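Side-chain contacts in PRD-containing transcription regulator (Lactobacillus casei, PDB 3NUF), which is probably a transcription regulator whose all-helical PRD, as in its relatives, would tune gene expression to sugar uptake by the phosphotransferase system: residues A30-V35 and L49-L54; I59-R64 and Q92-I97. All blocks are in the same frame, centred on the assembly; numbering follows the deposited sequence.

Contact 1: residues A30-V35 and L49-L54; sequences ALVNYV and LQLQVL. With EDO (1,2-ethanediol), chain G.
The backbone amide of L54 donates to Q50 O with an N-to-O distance of 2.8 Å, part of the helical turn from which L54 reaches V35. Both residues belong to the helical bundle of the PRD: L54 lies on helix 48-67 and V35 on helix 25-41. Their side chains point toward each other and meet tip to tip, V35 CG1 lying 3.9 Å from L54 CD2. In V35 the CG1 methyl stands opposite the backbone N (chi1 177°), which aims this branch at the leucine. The short, branched valine and the longer leucine share the gap between the helices, each ending in a methyl. The two backbones come closest at V32 CA and L54 CA, 8.3 Å apart. No hydrogen bond crosses between the helices, and all four touching residues are buried, so the join is purely apolar. F112 packs on V35 and L108 on L54, bringing helix 104-115 against the same seam, while L11 and P12 of the N-terminal loop approach V32 and L51. Y34 points elsewhere, to a 1,2-ethanediol whose O1 is placed too close to Y34 OH for its position to be relied on. One turn away from the V35-L54 pair the packing is looser: V32 CG1 stands 4.2 Å from L51 CD1 in one of the two modelled leucine conformers.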
loop_
_atom_site.group_PDB
_atom_site.type_symbol
_atom_site.label_atom_id
_atom_site.label_comp_id
_atom_site.label_asym_id
_atom_site.label_seq_id
_atom_site.Cartn_x
_atom_site.Cartn_y
_atom_site.Cartn_z
ATOM N N ALA A 30 -4.728 -8.010 7.198
ATOM C CA ALA A 30 -4.108 -8.878 6.206
ATOM C C ALA A 30 -3.375 -8.085 5.127
ATOM O O ALA A 30 -2.240 -8.406 4.749
ATOM C CB ALA A 30 -5.144 -9.788 5.560
ATOM N N LEU A 31 -4.025 -7.014 4.690
ATOM C CA LEU A 31 -3.437 -6.194 3.600
ATOM C C LEU A 31 -2.161 -5.457 4.077
ATOM O O LEU A 31 -1.153 -5.466 3.371
ATOM C CB LEU A 31 -4.487 -5.210 3.061
ATOM C CG LEU A 31 -4.015 -4.270 1.959
ATOM C CD1 LEU A 31 -3.474 -5.053 0.764
ATOM C CD2 LEU A 31 -5.170 -3.351 1.519
ATOM N N VAL A 32 -2.237 -4.777 5.223
ATOM C CA VAL A 32 -1.037 -4.138 5.753
ATOM C C VAL A 32 0.093 -5.142 5.944
ATOM O O VAL A 32 1.253 -4.888 5.558
ATOM C CB VAL A 32 -1.374 -3.411 7.077
ATOM C CG1 VAL A 32 -0.099 -2.866 7.726
ATOM C CG2 VAL A 32 -2.298 -2.282 6.819
ATOM N N ASN A 33 -0.195 -6.293 6.556
ATOM C CA ASN A 33 0.802 -7.310 6.708
ATOM C C ASN A 33 1.425 -7.716 5.366
ATOM O O ASN A 33 2.638 -7.881 5.228
ATOM C CB ASN A 33 0.211 -8.576 7.326
ATOM C CG ASN A 33 -0.174 -8.448 8.785
ATOM O OD1 ASN A 33 0.181 -7.523 9.450
ATOM N ND2 ASN A 33 -0.923 -9.446 9.260
ATOM N N TYR A 34 0.551 -7.940 4.355
ATOM C CA TYR A 34 0.994 -8.332 3.013
ATOM C C TYR A 34 1.952 -7.302 2.422
ATOM O O TYR A 34 3.026 -7.639 1.879
ATOM C CB TYR A 34 -0.211 -8.563 2.099
ATOM C CG TYR A 34 0.093 -8.704 0.642
ATOM C CD1 TYR A 34 0.394 -9.937 0.109
ATOM C CD2 TYR A 34 0.062 -7.616 -0.216
ATOM C CE1 TYR A 34 0.657 -10.075 -1.228
ATOM C CE2 TYR A 34 0.366 -7.751 -1.548
ATOM C CZ TYR A 34 0.645 -8.985 -2.021
ATOM O OH TYR A 34 0.923 -9.147 -3.378
ATOM N N VAL A 35 1.577 -6.037 2.522
ATOM C CA VAL A 35 2.413 -4.963 1.956
ATOM C C VAL A 35 3.783 -4.863 2.669
ATOM O O VAL A 35 4.828 -4.714 2.018
ATOM C CB VAL A 35 1.714 -3.649 1.903
ATOM C CG1 VAL A 35 2.645 -2.551 1.386
ATOM C CG2 VAL A 35 0.502 -3.741 0.969
ATOM N N LEU A 49 6.139 5.969 11.238
ATOM C CA LEU A 49 5.360 7.091 10.682
ATOM C C LEU A 49 4.953 6.816 9.222
ATOM O O LEU A 49 3.772 7.029 8.822
ATOM C CB LEU A 49 6.136 8.417 10.739
ATOM C CG LEU A 49 6.245 9.013 12.165
ATOM C CD1 LEU A 49 7.239 10.212 12.183
ATOM C CD2 LEU A 49 4.866 9.407 12.769
ATOM N N GLN A 50 5.902 6.325 8.430
ATOM C CA GLN A 50 5.566 5.953 7.058
ATOM C C GLN A 50 4.501 4.875 7.025
ATOM O O GLN A 50 3.603 4.887 6.146
ATOM C CB GLN A 50 6.807 5.475 6.323
ATOM C CG GLN A 50 7.731 6.625 5.963
ATOM C CD GLN A 50 9.130 6.211 5.538
ATOM O OE1 GLN A 50 9.565 5.085 5.728
ATOM N NE2 GLN A 50 9.840 7.155 4.907
ATOM N N LEU A 51 4.601 3.942 7.951
ATOM C CA LEU A 51 3.666 2.867 7.996
ATOM C C LEU A 51 2.242 3.373 8.330
ATOM O O LEU A 51 1.268 2.841 7.788
ATOM C CB LEU A 51 4.180 1.764 8.927
ATOM C CG LEU A 51 3.250 0.567 9.072
ATOM C CD1 LEU A 51 3.090 -0.111 7.707
ATOM C CD2 LEU A 51 3.705 -0.464 10.111
ATOM N N GLN A 52 2.090 4.409 9.171
ATOM C CA GLN A 52 0.809 5.056 9.433
ATOM C C GLN A 52 0.185 5.647 8.176
ATOM O O GLN A 52 -1.001 5.437 7.867
ATOM C CB GLN A 52 0.990 6.193 10.459
ATOM C CG GLN A 52 1.117 5.767 11.882
ATOM C CD GLN A 52 1.251 6.982 12.812
ATOM O OE1 GLN A 52 0.430 7.883 12.756
ATOM N NE2 GLN A 52 2.262 6.977 13.653
ATOM N N VAL A 53 0.973 6.411 7.444
ATOM C CA VAL A 53 0.530 7.044 6.216
ATOM C C VAL A 53 0.170 6.001 5.163
ATOM O O VAL A 53 -0.852 6.083 4.505
ATOM C CB VAL A 53 1.613 8.033 5.728
ATOM C CG1 VAL A 53 1.270 8.628 4.396
ATOM C CG2 VAL A 53 1.796 9.171 6.739
ATOM N N LEU A 54 0.967 4.980 5.068
ATOM C CA LEU A 54 0.685 3.840 4.168
ATOM C C LEU A 54 -0.613 3.149 4.499
ATOM O O LEU A 54 -1.470 2.861 3.647
ATOM C CB LEU A 54 1.826 2.826 4.182
ATOM C CG LEU A 54 1.578 1.555 3.411
ATOM C CD1 LEU A 54 1.582 1.839 1.896
ATOM C CD2 LEU A 54 2.631 0.467 3.780
HETATM C C1 EDO G . 0.628 -12.076 -4.262
HETATM O O1 EDO G . 1.675 -11.106 -4.345
HETATM C C2 EDO G . -0.191 -11.973 -5.519
HETATM O O2 EDO G . -1.561 -11.730 -5.174
#

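Contact 2: residues I59-R64 and Q92-I97; sequences IEMLGR and QVVQHI. With EDO (1,2-ethanediol), chain F; EDO (1,2-ethanediol), chain G.
This is an apolar, partly buried helix-helix contact within the PRD bundle, joining helix 48-67 to helix 84-97. The segments 59-64 and 92-97 run in broadly the same direction, inclined by 40° with their axes 10.8 Å apart. M61, present as selenomethionine, and I97 carry nearly equal shares of the contact, with L62 and V94 adding less. The chain of M61 is extended as far as the selenium and then bends (chi3 60°), setting the CE methyl against two residues of the other helix. M61 CE is 3.7 Å from V94 CG2 and 3.8 Å from I97 CD1, and the methionine crosses both side chains at about a right angle. A flexible, unbranched chain suits this place, while the beta-branched V94 and I97 present methyls to its end. I97 also sends its other branch to the neighbouring leucine, I97 CG2 lying 4.3 Å from L62 CD1. L100 and E104 touch both M61 and V94. On another side of helix 48-67 R64 grips a single oxygen end-on, NH1 lying 2.9 Å from E60 OE2 and NH2 also bonding to it; E60 has two modelled conformers, and the grip is certain only for this one. R64 NE forms a salt bridge with E104. G63, lacking a side chain, leaves room for a 1,2-ethanediol, whose O2 bonds only weakly to I59 O. At the exposed side of helix 84-97, H96 ND1 is hydrogen-bonded, at 3.1 Å, to O2 of another 1,2-ethanediol, which meets the ring edge-on.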
loop_
_atom_site.group_PDB
_atom_site.type_symbol
_atom_site.label_atom_id
_atom_site.label_comp_id
_atom_site.label_asym_id
_atom_site.label_seq_id
_atom_site.Cartn_x
_atom_site.Cartn_y
_atom_site.Cartn_z
ATOM N N ILE A 59 -6.123 1.334 3.551
ATOM C CA ILE A 59 -7.519 1.247 3.965
ATOM C C ILE A 59 -8.464 1.931 2.995
ATOM O O ILE A 59 -9.531 1.374 2.665
ATOM C CB ILE A 59 -7.685 1.783 5.395
ATOM C CG1 ILE A 59 -7.013 0.796 6.363
ATOM C CG2 ILE A 59 -9.162 1.969 5.774
ATOM C CD1 ILE A 59 -6.854 1.332 7.840
ATOM N N GLU A 60 -8.069 3.097 2.502
ATOM C CA GLU A 60 -8.857 3.782 1.498
ATOM C C GLU A 60 -9.012 2.960 0.205
ATOM O O GLU A 60 -10.105 2.831 -0.336
ATOM C CB GLU A 60 -8.232 5.154 1.195
ATOM C CG GLU A 60 -8.906 5.889 0.059
ATOM C CD GLU A 60 -8.173 7.186 -0.337
ATOM O OE1 GLU A 60 -8.034 8.026 0.589
ATOM O OE2 GLU A 60 -7.730 7.356 -1.519
HETATM N N MSE A 61 -7.909 2.386 -0.256
HETATM C CA MSE A 61 -7.932 1.515 -1.462
HETATM C C MSE A 61 -8.809 0.278 -1.256
HETATM O O MSE A 61 -9.590 -0.086 -2.116
HETATM C CB MSE A 61 -6.526 1.059 -1.822
HETATM C CG MSE A 61 -5.585 2.153 -2.284
HETATM SE SE MSE A 61 -3.778 1.544 -2.577
HETATM C CE MSE A 61 -4.213 0.267 -3.914
ATOM N N LEU A 62 -8.661 -0.397 -0.110
ATOM C CA LEU A 62 -9.508 -1.520 0.218
ATOM C C LEU A 62 -10.961 -1.115 0.228
ATOM O O LEU A 62 -11.837 -1.780 -0.317
ATOM C CB LEU A 62 -9.030 -2.142 1.539
ATOM C CG LEU A 62 -9.785 -3.371 2.049
ATOM C CD1 LEU A 62 -9.645 -4.494 1.045
ATOM C CD2 LEU A 62 -9.251 -3.730 3.473
ATOM N N GLY A 63 -11.239 0.033 0.813
ATOM C CA GLY A 63 -12.602 0.539 0.804
ATOM C C GLY A 63 -13.159 0.713 -0.582
ATOM O O GLY A 63 -14.301 0.318 -0.888
ATOM N N ARG A 64 -12.374 1.267 -1.483
ATOM C CA ARG A 64 -12.799 1.492 -2.879
ATOM C C ARG A 64 -12.979 0.200 -3.622
ATOM O O ARG A 64 -13.893 0.067 -4.432
ATOM C CB ARG A 64 -11.839 2.375 -3.742
ATOM C CG ARG A 64 -12.032 3.798 -3.661
ATOM C CD ARG A 64 -11.304 4.493 -4.789
ATOM N NE ARG A 64 -9.872 4.472 -4.600
ATOM C CZ ARG A 64 -9.206 5.169 -3.706
ATOM N NH1 ARG A 64 -9.857 5.979 -2.863
ATOM N NH2 ARG A 64 -7.910 5.113 -3.658
ATOM N N GLN A 92 1.560 -4.708 -8.146
ATOM C CA GLN A 92 1.299 -6.010 -7.536
ATOM C C GLN A 92 0.282 -5.861 -6.419
ATOM O O GLN A 92 -0.633 -6.692 -6.285
ATOM C CB GLN A 92 2.584 -6.603 -6.981
ATOM C CG GLN A 92 2.375 -7.983 -6.435
ATOM C CD GLN A 92 3.658 -8.736 -6.153
ATOM O OE1 GLN A 92 4.743 -8.335 -6.559
ATOM N NE2 GLN A 92 3.518 -9.857 -5.454
ATOM N N VAL A 93 0.399 -4.827 -5.598
ATOM C CA VAL A 93 -0.559 -4.629 -4.498
ATOM C C VAL A 93 -1.965 -4.363 -4.989
ATOM O O VAL A 93 -2.943 -4.968 -4.536
ATOM C CB VAL A 93 -0.125 -3.507 -3.583
ATOM C CG1 VAL A 93 -1.196 -3.190 -2.461
ATOM C CG2 VAL A 93 1.180 -3.836 -2.886
ATOM N N VAL A 94 -2.061 -3.496 -5.987
ATOM C CA VAL A 94 -3.392 -3.166 -6.581
ATOM C C VAL A 94 -4.055 -4.422 -7.128
ATOM O O VAL A 94 -5.232 -4.680 -6.860
ATOM C CB VAL A 94 -3.212 -2.152 -7.690
ATOM C CG1 VAL A 94 -4.543 -1.950 -8.493
ATOM C CG2 VAL A 94 -2.701 -0.805 -7.120
ATOM N N GLN A 95 -3.319 -5.231 -7.870
ATOM C CA GLN A 95 -3.846 -6.451 -8.412
ATOM C C GLN A 95 -4.205 -7.472 -7.372
ATOM O O GLN A 95 -5.165 -8.220 -7.547
ATOM C CB GLN A 95 -2.918 -6.988 -9.491
ATOM C CG GLN A 95 -2.705 -6.040 -10.671
ATOM C CD GLN A 95 -3.988 -5.607 -11.330
ATOM O OE1 GLN A 95 -4.302 -4.391 -11.459
ATOM N NE2 GLN A 95 -4.741 -6.545 -11.730
ATOM N N HIS A 96 -3.401 -7.546 -6.343
ATOM C CA HIS A 96 -3.678 -8.417 -5.205
ATOM C C HIS A 96 -4.974 -8.078 -4.510
ATOM O O HIS A 96 -5.745 -8.992 -4.219
ATOM C CB HIS A 96 -2.504 -8.355 -4.181
ATOM C CG HIS A 96 -2.796 -9.005 -2.870
ATOM N ND1 HIS A 96 -2.720 -10.364 -2.703
ATOM C CD2 HIS A 96 -3.161 -8.486 -1.682
ATOM C CE1 HIS A 96 -3.006 -10.645 -1.433
ATOM N NE2 HIS A 96 -3.310 -9.528 -0.801
ATOM N N ILE A 97 -5.256 -6.812 -4.283
ATOM C CA ILE A 97 -6.521 -6.396 -3.663
ATOM C C ILE A 97 -7.682 -6.768 -4.559
ATOM O O ILE A 97 -8.674 -7.299 -4.050
ATOM C CB ILE A 97 -6.501 -4.902 -3.361
ATOM C CG1 ILE A 97 -5.464 -4.519 -2.309
ATOM C CG2 ILE A 97 -7.878 -4.403 -2.876
ATOM C CD1 ILE A 97 -5.130 -3.046 -2.253
HETATM C C1 EDO F . -12.369 -1.778 5.155
HETATM O O1 EDO F . -13.704 -2.205 4.833
HETATM C C2 EDO F . -11.782 -0.798 4.148
HETATM O O2 EDO F . -12.353 0.513 4.237
HETATM C C1 EDO G . 0.628 -12.076 -4.262
HETATM O O1 EDO G . 1.675 -11.106 -4.345
HETATM C C2 EDO G . -0.191 -11.973 -5.519
HETATM O O2 EDO G . -1.561 -11.730 -5.174
#

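Both contacts use helix 48-67, contact 1 near its start and contact 2 further along, with centres 12 Å apart. Helices 25-41 and 84-97, which supply the other halves, also touch each other, so the three helices pack as one body. The segments of the two contacts meet directly in two places: L31 CD1 lies 3.7 Å from I97 CG1, and V35 CG2 lies 3.9 Å from V93 CG1. Nearer the surface the Y34 and H96 rings stack, with Y34 CZ 3.5 Å from H96 CG. Beside that stack a 1,2-ethanediol, probably from the crystallisation liquor, lies close to Y34, Q92 and H96, residues drawn from both sets of segments.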